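Local coordinates for dnab-like replicative helicase (Bacillus phage SPP1, PDB 3BH0), which probably couples ATP hydrolysis to 5'-3' unwinding of duplex DNA at the phage replication fork, the piece described being its C-terminal ATPase domain, at residues T171-T174 with K175-P179; D212-K215 with M216-L220; L263-D266 with D267-D270. One frame throughout, in Å; residues are numbered along the deposited sequence.

Contact 1: residues T171-T174 with K175-P179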
# COMPACT_ATOMS: atom_id res chain seq x y z
N THR A 171 -11.74 8.87 7.20
CA THR A 171 -12.02 8.58 5.79
C THR A 171 -13.25 9.35 5.29
O THR A 171 -13.22 9.93 4.20
CB THR A 171 -12.23 7.07 5.59
OG1 THR A 171 -11.16 6.35 6.23
CG2 THR A 171 -12.26 6.73 4.12
N ARG A 172 -14.32 9.36 6.09
CA ARG A 172 -15.54 10.11 5.79
C ARG A 172 -15.25 11.60 5.73
O ARG A 172 -15.52 12.27 4.71
CB ARG A 172 -16.61 9.84 6.85
CG ARG A 172 -17.08 8.40 6.87
CD ARG A 172 -18.34 8.25 7.68
NE ARG A 172 -19.41 9.10 7.16
CZ ARG A 172 -20.26 9.78 7.93
NH1 ARG A 172 -20.16 9.72 9.25
NH2 ARG A 172 -21.20 10.53 7.37
N GLN A 173 -14.67 12.09 6.82
CA GLN A 173 -14.13 13.44 6.92
C GLN A 173 -13.33 13.86 5.69
O GLN A 173 -13.50 14.97 5.20
CB GLN A 173 -13.30 13.54 8.21
CG GLN A 173 -12.95 14.95 8.63
CD GLN A 173 -12.07 15.00 9.87
OE1 GLN A 173 -12.33 14.33 10.88
NE2 GLN A 173 -11.01 15.80 9.80
N THR A 174 -12.48 12.97 5.17
CA THR A 174 -11.70 13.23 3.93
C THR A 174 -12.58 13.21 2.68
O THR A 174 -12.38 13.99 1.75
CB THR A 174 -10.54 12.19 3.73
OG1 THR A 174 -9.56 12.34 4.76
CG2 THR A 174 -9.85 12.35 2.38
N LYS A 175 -13.53 12.30 2.66
CA LYS A 175 -14.47 12.18 1.55
C LYS A 175 -15.21 13.50 1.38
O LYS A 175 -15.18 14.10 0.31
CB LYS A 175 -15.47 11.06 1.82
CG LYS A 175 -15.05 9.71 1.29
CD LYS A 175 -16.28 8.82 1.30
CE LYS A 175 -16.59 8.32 -0.10
NZ LYS A 175 -17.91 7.64 -0.08
N ARG A 176 -15.84 13.95 2.46
CA ARG A 176 -16.56 15.22 2.48
C ARG A 176 -15.73 16.40 1.96
O ARG A 176 -16.28 17.29 1.29
CB ARG A 176 -17.03 15.52 3.90
CG ARG A 176 -18.33 16.31 3.98
CD ARG A 176 -18.72 16.52 5.44
NE ARG A 176 -17.55 16.87 6.25
CZ ARG A 176 -17.29 18.09 6.71
NH1 ARG A 176 -18.14 19.10 6.49
NH2 ARG A 176 -16.17 18.30 7.42
N LYS A 177 -14.43 16.39 2.23
CA LYS A 177 -13.54 17.48 1.83
C LYS A 177 -12.94 17.29 0.44
O LYS A 177 -12.19 18.13 -0.04
CB LYS A 177 -12.46 17.72 2.90
CG LYS A 177 -13.00 18.28 4.21
CD LYS A 177 -12.03 18.13 5.37
CE LYS A 177 -12.69 18.51 6.71
NZ LYS A 177 -11.74 18.71 7.86
N ASN A 178 -13.26 16.17 -0.20
CA ASN A 178 -12.83 15.92 -1.58
C ASN A 178 -13.99 15.41 -2.43
O ASN A 178 -14.32 14.23 -2.36
CB ASN A 178 -11.65 14.95 -1.64
CG ASN A 178 -10.36 15.59 -1.16
OD1 ASN A 178 -9.57 16.06 -1.97
ND2 ASN A 178 -10.16 15.63 0.16
N PRO A 179 -14.62 16.33 -3.20
CA PRO A 179 -15.74 16.11 -4.11
C PRO A 179 -15.76 14.76 -4.84
O PRO A 179 -16.22 13.76 -4.27
CB PRO A 179 -15.59 17.26 -5.10
CG PRO A 179 -15.13 18.38 -4.24
CD PRO A 179 -14.24 17.76 -3.19

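Contact 2: residues D212-K215 with M216-L220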
# COMPACT_ATOMS: atom_id res chain seq x y z
N ASP A 212 -13.70 -5.43 9.68
CA ASP A 212 -14.07 -4.01 9.75
C ASP A 212 -13.40 -3.18 8.66
O ASP A 212 -14.02 -2.25 8.09
CB ASP A 212 -13.82 -3.45 11.17
CG ASP A 212 -14.74 -4.08 12.24
OD1 ASP A 212 -15.60 -4.91 11.87
OD2 ASP A 212 -14.61 -3.77 13.44
N LEU A 213 -12.14 -3.53 8.34
CA LEU A 213 -11.39 -2.83 7.29
C LEU A 213 -12.02 -3.06 5.93
O LEU A 213 -12.06 -2.15 5.09
CB LEU A 213 -9.90 -3.22 7.27
CG LEU A 213 -9.05 -2.52 8.34
CD1 LEU A 213 -7.63 -3.05 8.38
CD2 LEU A 213 -9.06 -0.98 8.19
N LYS A 214 -12.50 -4.27 5.70
CA LYS A 214 -13.15 -4.61 4.44
C LYS A 214 -14.55 -3.96 4.36
O LYS A 214 -14.93 -3.40 3.33
CB LYS A 214 -13.20 -6.14 4.27
CG LYS A 214 -14.00 -6.67 3.07
CD LYS A 214 -13.68 -5.95 1.77
CE LYS A 214 -14.41 -6.56 0.58
NZ LYS A 214 -14.01 -5.85 -0.67
N LYS A 215 -15.30 -4.04 5.47
CA LYS A 215 -16.61 -3.39 5.58
C LYS A 215 -16.48 -1.88 5.30
O LYS A 215 -17.24 -1.32 4.52
CB LYS A 215 -17.22 -3.64 6.96
CG LYS A 215 -18.74 -3.62 6.95
CD LYS A 215 -19.35 -3.46 8.33
CE LYS A 215 -19.60 -4.80 9.00
NZ LYS A 215 -20.37 -4.61 10.27
N MET A 216 -15.48 -1.24 5.93
CA MET A 216 -15.17 0.16 5.69
C MET A 216 -14.86 0.45 4.22
O MET A 216 -15.37 1.43 3.66
CB MET A 216 -14.00 0.61 6.56
CG MET A 216 -13.58 2.06 6.32
SD MET A 216 -12.27 2.60 7.43
CE MET A 216 -10.85 1.79 6.69
N ALA A 217 -14.02 -0.37 3.60
CA ALA A 217 -13.71 -0.26 2.17
C ALA A 217 -15.01 -0.22 1.37
O ALA A 217 -15.21 0.66 0.53
CB ALA A 217 -12.82 -1.42 1.72
N ARG A 218 -15.87 -1.19 1.65
CA ARG A 218 -17.17 -1.35 0.99
C ARG A 218 -18.17 -0.23 1.32
O ARG A 218 -18.70 0.41 0.42
CB ARG A 218 -17.77 -2.72 1.35
CG ARG A 218 -17.08 -3.90 0.66
CD ARG A 218 -17.81 -4.35 -0.60
NE ARG A 218 -18.99 -5.13 -0.23
CZ ARG A 218 -20.24 -4.88 -0.62
NH1 ARG A 218 -20.51 -3.90 -1.48
NH2 ARG A 218 -21.21 -5.66 -0.18
N GLU A 219 -18.40 0.01 2.62
CA GLU A 219 -19.46 0.91 3.11
C GLU A 219 -19.16 2.37 2.79
O GLU A 219 -20.07 3.12 2.45
CB GLU A 219 -19.70 0.71 4.61
CG GLU A 219 -21.09 1.13 5.10
CD GLU A 219 -21.69 0.16 6.15
OE1 GLU A 219 -21.04 -0.08 7.20
OE2 GLU A 219 -22.81 -0.36 5.91
N LEU A 220 -17.89 2.76 2.88
CA LEU A 220 -17.49 4.12 2.49
C LEU A 220 -17.06 4.24 1.03
O LEU A 220 -16.87 5.34 0.53
CB LEU A 220 -16.40 4.68 3.43
CG LEU A 220 -16.69 4.64 4.93
CD1 LEU A 220 -15.53 5.27 5.72
CD2 LEU A 220 -18.04 5.33 5.25

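Contact 3: residues L263-D266 with D267-D270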
# COMPACT_ATOMS: atom_id res chain seq x y z
N LEU A 263 5.92 -9.20 -0.71
CA LEU A 263 7.20 -8.73 -1.20
C LEU A 263 8.30 -9.70 -0.76
O LEU A 263 8.32 -10.17 0.37
CB LEU A 263 7.51 -7.32 -0.70
CG LEU A 263 6.99 -6.06 -1.40
CD1 LEU A 263 5.82 -6.27 -2.36
CD2 LEU A 263 6.59 -5.07 -0.35
N TYR A 264 9.20 -9.99 -1.68
CA TYR A 264 10.34 -10.84 -1.41
C TYR A 264 11.52 -10.25 -2.13
O TYR A 264 11.44 -9.96 -3.33
CB TYR A 264 10.05 -12.25 -1.90
CG TYR A 264 11.19 -13.22 -1.77
CD1 TYR A 264 11.49 -13.80 -0.55
CD2 TYR A 264 11.94 -13.58 -2.88
CE1 TYR A 264 12.53 -14.71 -0.43
CE2 TYR A 264 12.98 -14.48 -2.78
CZ TYR A 264 13.27 -15.04 -1.55
OH TYR A 264 14.30 -15.95 -1.44
N ARG A 265 12.61 -10.06 -1.40
CA ARG A 265 13.84 -9.52 -1.96
C ARG A 265 14.92 -10.59 -1.81
O ARG A 265 15.49 -10.76 -0.73
CB ARG A 265 14.18 -8.23 -1.22
CG ARG A 265 15.27 -7.40 -1.83
CD ARG A 265 15.52 -6.17 -0.99
NE ARG A 265 16.94 -6.01 -0.74
CZ ARG A 265 17.52 -6.11 0.46
NH1 ARG A 265 16.80 -6.32 1.55
NH2 ARG A 265 18.84 -5.97 0.56
N ASP A 266 15.18 -11.35 -2.88
CA ASP A 266 16.03 -12.55 -2.81
C ASP A 266 17.42 -12.31 -2.23
O ASP A 266 17.96 -13.18 -1.53
CB ASP A 266 16.14 -13.26 -4.18
CG ASP A 266 16.74 -14.67 -4.08
OD1 ASP A 266 16.03 -15.68 -4.30
OD2 ASP A 266 17.94 -14.81 -3.78
N ASP A 267 17.99 -11.14 -2.50
CA ASP A 267 19.38 -10.86 -2.11
C ASP A 267 19.55 -10.49 -0.63
O ASP A 267 20.69 -10.37 -0.16
CB ASP A 267 20.07 -9.85 -3.07
CG ASP A 267 19.46 -8.46 -3.03
OD1 ASP A 267 18.60 -8.19 -2.17
OD2 ASP A 267 19.85 -7.61 -3.87
N TYR A 268 18.44 -10.35 0.08
CA TYR A 268 18.46 -10.32 1.54
C TYR A 268 18.82 -11.69 2.08
O TYR A 268 19.55 -11.80 3.05
CB TYR A 268 17.12 -9.87 2.13
CG TYR A 268 17.13 -9.77 3.64
CD1 TYR A 268 17.67 -8.65 4.27
CD2 TYR A 268 16.62 -10.79 4.44
CE1 TYR A 268 17.71 -8.54 5.66
CE2 TYR A 268 16.64 -10.70 5.83
CZ TYR A 268 17.18 -9.56 6.44
OH TYR A 268 17.22 -9.43 7.82
N TYR A 269 18.31 -12.74 1.43
CA TYR A 269 18.45 -14.11 1.91
C TYR A 269 19.67 -14.86 1.37
O TYR A 269 20.39 -15.52 2.14
CB TYR A 269 17.16 -14.90 1.64
CG TYR A 269 16.01 -14.47 2.50
CD1 TYR A 269 16.08 -14.56 3.90
CD2 TYR A 269 14.85 -13.95 1.93
CE1 TYR A 269 15.02 -14.15 4.70
CE2 TYR A 269 13.80 -13.54 2.73
CZ TYR A 269 13.89 -13.64 4.11
OH TYR A 269 12.85 -13.24 4.90
N ASP A 270 19.90 -14.78 0.06
CA ASP A 270 21.08 -15.39 -0.53
C ASP A 270 21.92 -14.28 -1.14
O ASP A 270 21.47 -13.58 -2.04
CB ASP A 270 20.67 -16.43 -1.58
CG ASP A 270 21.76 -16.69 -2.62
OD1 ASP A 270 22.97 -16.47 -2.34
OD2 ASP A 270 21.41 -17.11 -3.74

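Contact 1: residues T171-T174 with K175-P179
The carbonyl oxygen of T174 receives the side-chain amide of N178, T174 O to N178 ND2 3.2 Å, and a weak bond from the backbone N of K177. The hydrogen bond from ND2 is nearly straight, N-H...O 166°, and the oxygen lies almost in the amide plane of N178. With CG on the far side from its carbonyl carbon (chi1 -72°), N178 turns its amide back along the chain. An asparagine suits the C-terminal end of helix 164-176 because its short amide can supply an N-H where the backbone leaves the helical path.

One turn earlier the pattern is regular: R176 N to R172 O is 2.8 Å and K175 N to T171 O is 2.8 Å. The bond from K177 N to Q173 O is already weak. On the outer side Q173 and K177 run alongside each other, and the extended lysine brings NZ to 3.6 Å from NE2 of Q173. T174, on the inner side, packs on V183 and V98, and its OG1 bonds to K170 O and N100, so a small residue with methyl and hydroxyl fits both needs. Fading backbone bonds at this helix end are thus supplemented by a side-chain amide, while Q173 and K177 face outward and K175 turns back, its NZ held by the end of helix 202-220 at L220.

Contact 2: residues D212-K215 with M216-L220
L213 and M216 meet through their tips, CD2 of the leucine 3.6 Å from CE of the methionine, on the inner face of helix 202-220, the crossover helix of the beta-alpha-beta unit with strands 183-188 and 223-228. Both side chains run alongside each other and rest on V224, which A217 also touches; its small side chain is consistent with close packing there. M216 is extended as far as SD and turns at the last torsion (chi3 76°), which swings CE round to the leucine, a bend that flexible methionine makes easily.

The other pairs are of charged residues meeting largely through their carbons. CE of K214 lies 3.8 Å from CG of R218, while the charge of K214 is met by a salt bridge with D258 and a hydrogen bond to R68 O. K215 and E219 lie side by side with their opposite charges apart, NZ to OE1 being 5.5 Å.

Beneath these side chains, regular i to i+4 backbone bonds set the spacing, from M216 N to D212 O at 2.8 Å through to R218 N with K214 O at 2.9 Å. The series runs on to L220 N, 3.0 Å from M216 O.

Contact 3: residues L263-D266 with D267-D270
R265 O receives Y268 N at 3.1 Å, and D266 O receives both Y269 N and D270 N at 3.0 Å, so the chain leaving strand 259-265 folds into the short, weakly bonded helix 266-269. The bond from D270 N is nearly straight, whereas Y269 N lies well above the carbonyl plane of D266.

Y264 and Y269 meet as near-parallel rings, planes at 19°, slid so far apart that they barely overlap; CE1 of Y264 comes to 3.4 Å from CD2 of Y269. Tyrosines suit the place, each offering an apolar surface while keeping a hydroxyl: OH of Y269 bonds to E235, and OH of Y264 weakly to D266 OD1.

R265 and D267 form a salt bridge, NE to OD1 3.1 Å, with guanidinium and carboxylate planes 73° apart. CG of D267 sits between the backbone N and the carbonyl carbon (chi1 65°), which turns OD1 back toward R265, while OD2 accepts from N277 N. CB of Y268 lies over one guanidinium face, 3.6 Å from NH1, which bonds to S78 O. OD2 of D266 and OD2 of D270 are 4.2 Å apart, like charges that probably cost energy; D270 OD1 accepts from E272 N, and D266 OD1 has a long, weak ion pair with R241. At this strand-to-helix corner, then, an arginine joins the turn to the backbone at S78, within the probable Walker A loop.

Contacts 1 and 2 are partly buried turns of two helices on the same side of the chain's centre, and they touch: K175 NZ reaches L220 O at 2.6 Å, a probable hydrogen bond, while R172 and T171 pack on the leucine's methyls. Each sets apolar groups against the central sheet and leaves some of its long polar chains outward, but residues 171-179 lose the helical pattern that 212-220 largely keep. Contact 3 lies across the chain's centre, its nearest atoms about 17 Å from contact 2 and about 22 Å from contact 1. A surface corner between strand and helix, it relies on tyrosine rings and charged pairs near the probable nucleotide-binding loop.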